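Local structure of alkylhalidase CmlS (Streptomyces venezuelae, 3I3L) at residues A[26-31]-A[47-52]. The protein is a flavin-dependent halogenase of chloramphenicol biosynthesis that carries FAD covalently bound to an aspartate and probably acts as an oxidoreductase. Numbering follows the deposited sequence.
With FAD (flavin-adenine dinucleotide), chain B.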
loop_
_atom_site.group_PDB
_atom_site.type_symbol
_atom_site.label_atom_id
_atom_site.label_comp_id
_atom_site.label_asym_id
_atom_site.label_seq_id
_atom_site.Cartn_x
_atom_site.Cartn_y
_atom_site.Cartn_z
ATOM N N VAL A 26 8.602 24.826 -4.947
ATOM C CA VAL A 26 7.463 23.946 -4.711
ATOM C C VAL A 26 6.851 24.158 -3.363
ATOM O O VAL A 26 7.547 24.031 -2.359
ATOM C CB VAL A 26 7.870 22.432 -4.798
ATOM C CG1 VAL A 26 6.628 21.579 -4.680
ATOM C CG2 VAL A 26 8.610 22.147 -6.094
ATOM N N ALA A 27 5.558 24.469 -3.335
ATOM C CA ALA A 27 4.796 24.537 -2.108
ATOM C C ALA A 27 4.210 23.149 -1.787
ATOM O O ALA A 27 3.751 22.422 -2.690
ATOM C CB ALA A 27 3.624 25.504 -2.237
ATOM N N ILE A 28 4.259 22.792 -0.499
ATOM C CA ILE A 28 3.740 21.545 -0.064
ATOM C C ILE A 28 2.759 21.777 1.026
ATOM O O ILE A 28 3.103 22.308 2.079
ATOM C CB ILE A 28 4.837 20.585 0.428
ATOM C CG1 ILE A 28 5.721 20.126 -0.736
ATOM C CG2 ILE A 28 4.167 19.288 1.019
ATOM C CD1 ILE A 28 6.946 19.217 -0.144
ATOM N N ILE A 29 1.526 21.366 0.797
ATOM C CA ILE A 29 0.468 21.479 1.828
ATOM C C ILE A 29 0.432 20.236 2.702
ATOM O O ILE A 29 0.090 19.157 2.208
ATOM C CB ILE A 29 -0.935 21.587 1.129
ATOM C CG1 ILE A 29 -0.977 22.771 0.171
ATOM C CG2 ILE A 29 -2.076 21.693 2.119
ATOM C CD1 ILE A 29 -2.036 22.614 -0.977
ATOM N N GLY A 30 0.717 20.389 4.006
ATOM C CA GLY A 30 0.703 19.302 4.953
ATOM C C GLY A 30 2.089 18.801 5.321
ATOM O O GLY A 30 2.924 18.589 4.476
ATOM N N GLY A 31 2.342 18.615 6.616
ATOM C CA GLY A 31 3.632 18.071 7.046
ATOM C C GLY A 31 3.552 16.689 7.680
ATOM O O GLY A 31 4.384 16.357 8.536
ATOM N N HIS A 47 15.573 20.853 -5.461
ATOM C CA HIS A 47 14.529 21.832 -5.629
ATOM C C HIS A 47 14.324 22.619 -4.396
ATOM O O HIS A 47 14.852 22.291 -3.347
ATOM C CB HIS A 47 13.221 21.159 -6.133
ATOM C CG HIS A 47 13.400 20.441 -7.435
ATOM N ND1 HIS A 47 13.077 21.005 -8.650
ATOM C CD2 HIS A 47 13.894 19.213 -7.713
ATOM C CE1 HIS A 47 13.383 20.168 -9.631
ATOM N NE2 HIS A 47 13.874 19.068 -9.090
ATOM N N ASP A 48 13.507 23.665 -4.502
ATOM C CA ASP A 48 13.389 24.636 -3.426
ATOM C C ASP A 48 12.008 24.488 -2.702
ATOM O O ASP A 48 10.933 24.834 -3.269
ATOM C CB ASP A 48 13.568 26.019 -4.066
ATOM C CG ASP A 48 13.336 27.176 -3.097
ATOM O OD1 ASP A 48 13.311 26.957 -1.895
ATOM O OD2 ASP A 48 13.211 28.323 -3.560
ATOM N N VAL A 49 12.023 23.938 -1.481
ATOM C CA VAL A 49 10.779 23.431 -0.884
ATOM C C VAL A 49 10.264 24.306 0.250
ATOM O O VAL A 49 11.030 24.710 1.129
ATOM C CB VAL A 49 10.933 21.970 -0.394
ATOM C CG1 VAL A 49 9.671 21.526 0.262
ATOM C CG2 VAL A 49 11.287 21.027 -1.576
ATOM N N THR A 50 8.956 24.557 0.255
ATOM C CA THR A 50 8.292 25.094 1.445
ATOM C C THR A 50 7.112 24.194 1.934
ATOM O O THR A 50 6.264 23.847 1.163
ATOM C CB THR A 50 7.878 26.567 1.221
ATOM O OG1 THR A 50 9.077 27.356 0.984
ATOM C CG2 THR A 50 7.159 27.115 2.439
ATOM N N ILE A 51 7.074 23.862 3.226
ATOM C CA ILE A 51 6.010 23.045 3.768
ATOM C C ILE A 51 5.145 23.853 4.719
ATOM O O ILE A 51 5.657 24.373 5.734
ATOM C CB ILE A 51 6.567 21.830 4.553
ATOM C CG1 ILE A 51 7.471 20.966 3.649
ATOM C CG2 ILE A 51 5.419 21.065 5.131
ATOM C CD1 ILE A 51 8.221 19.837 4.383
ATOM N N TYR A 52 3.838 23.906 4.423
ATOM C CA TYR A 52 2.830 24.564 5.246
ATOM C C TYR A 52 1.975 23.523 5.975
ATOM O O TYR A 52 1.282 22.747 5.332
ATOM C CB TYR A 52 1.910 25.401 4.367
ATOM C CG TYR A 52 2.633 26.450 3.541
ATOM C CD1 TYR A 52 2.926 27.721 4.080
ATOM C CD2 TYR A 52 3.024 26.184 2.245
ATOM C CE1 TYR A 52 3.595 28.692 3.360
ATOM C CE2 TYR A 52 3.716 27.143 1.492
ATOM C CZ TYR A 52 3.996 28.402 2.073
ATOM O OH TYR A 52 4.670 29.343 1.391
HETATM P PA FAD B . -1.891 12.822 7.251
HETATM O O1A FAD B . -3.345 13.074 7.579
HETATM O O2A FAD B . -1.167 11.862 8.129
HETATM O O5B FAD B . -1.119 14.261 7.265
HETATM C C5B FAD B . -1.698 15.390 6.641
HETATM C C4B FAD B . -1.314 16.702 7.362
HETATM O O4B FAD B . -1.864 17.797 6.593
HETATM C C3B FAD B . -1.902 16.809 8.749
HETATM O O3B FAD B . -0.877 16.942 9.686
HETATM C C2B FAD B . -2.767 18.078 8.714
HETATM O O2B FAD B . -2.568 18.856 9.852
HETATM C C1B FAD B . -2.282 18.812 7.474
HETATM N N9A FAD B . -3.233 19.646 6.763
HETATM C C8A FAD B . -4.512 19.334 6.410
HETATM N N7A FAD B . -5.038 20.374 5.728
HETATM C C5A FAD B . -4.142 21.387 5.708
HETATM C C6A FAD B . -4.186 22.658 5.166
HETATM N N6A FAD B . -5.253 23.085 4.515
HETATM N N1A FAD B . -3.067 23.440 5.273
HETATM C C2A FAD B . -1.942 23.010 5.932
HETATM N N3A FAD B . -1.913 21.751 6.449
HETATM C C4A FAD B . -2.993 20.946 6.341
HETATM N N1 FAD B . -1.787 3.667 7.984
HETATM C C2 FAD B . -0.731 2.796 8.193
HETATM O O2 FAD B . 0.242 2.898 7.458
HETATM N N3 FAD B . -0.779 1.838 9.171
HETATM C C4 FAD B . -1.880 1.716 9.976
HETATM O O4 FAD B . -1.887 0.831 10.892
HETATM C C4X FAD B . -2.964 2.566 9.753
HETATM N N5 FAD B . -4.072 2.483 10.552
HETATM C C5X FAD B . -5.090 3.395 10.392
HETATM C C6 FAD B . -6.236 3.311 11.197
HETATM C C7 FAD B . -7.283 4.174 10.979
HETATM C C7M FAD B . -8.522 4.123 11.841
HETATM C C8 FAD B . -7.149 5.150 9.996
HETATM C C8M FAD B . -8.205 6.162 9.796
HETATM C C9 FAD B . -6.033 5.220 9.156
HETATM C C9A FAD B . -5.004 4.321 9.387
HETATM N N10 FAD B . -3.894 4.440 8.602
HETATM C C10 FAD B . -2.899 3.548 8.740
HETATM C "C1'" FAD B . -3.989 5.404 7.468
HETATM C "C2'" FAD B . -2.867 6.412 7.551
HETATM O "O2'" FAD B . -2.862 6.934 8.818
HETATM C "C3'" FAD B . -2.899 7.503 6.514
HETATM O "O3'" FAD B . -2.834 6.926 5.229
HETATM C "C4'" FAD B . -1.665 8.453 6.671
HETATM O "O4'" FAD B . -1.736 9.209 7.848
HETATM C "C5'" FAD B . -1.635 9.444 5.515
HETATM O "O5'" FAD B . -0.498 10.254 5.595
HETATM P P FAD B . -0.632 11.680 4.928
HETATM O O1P FAD B . -1.259 11.537 3.559
HETATM O O2P FAD B . 0.694 12.423 5.050
HETATM O O3P FAD B . -1.819 12.431 5.730
#
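The carbonyl oxygen Ile28 O draws two donors from the neighbouring strand: Tyr52 N gives it a hydrogen bond of 2.9 Å, nearly straight at 169°, and Ile51 CA adds a CA-H...O contact at 3.4 Å. Further bonds run as a parallel ladder between 26-29 and 48-52, from Val26 N to Asp48 O, Thr50 N to Val26 O and Ile28 N to Thr50 O. Beyond the strand end, Gly30 N continues the ladder to Tyr52 O at 2.8 Å. Bridge partners carry their side chains on the same face. Branched Val26, Ile28 and Val49 suit the buried layer against helix 33-44: the side chains of Ile28 and Val49 cross at a slant, with Ile28 CD1 3.6 Å from Val49 CG1, and both pack on Leu42. Ile51 meets Ile28 CB through its CG1 and lies against Ile143. This is the first beta-alpha-beta unit of a Rossmann-type FAD-binding fold, whose glycine-rich turn into the helix starts at Gly30. With phi positive (103°) and its CA 3.4 Å from FAD O4B, position 30 has room only for glycine. Ile51 CG2 lies against the glycine backbone, 3.6 Å from Gly30 O, while Gly31 N hydrogen-bonds to OE1 of FAD-binding Glu53. On the face of Ala27 and Ile29, the small Ala27 CB meets the edge of the Tyr52 ring at CE2, 4.1 Å away. The ring reaches back along the strand because CG stands anti to the carbonyl carbon, beside the backbone N (chi1 -57°); His146 meets it from the adjoining strand. Ile29 supplies an apolar surface for the adenine, its CG2 lying 3.7 Å from FAD N1A.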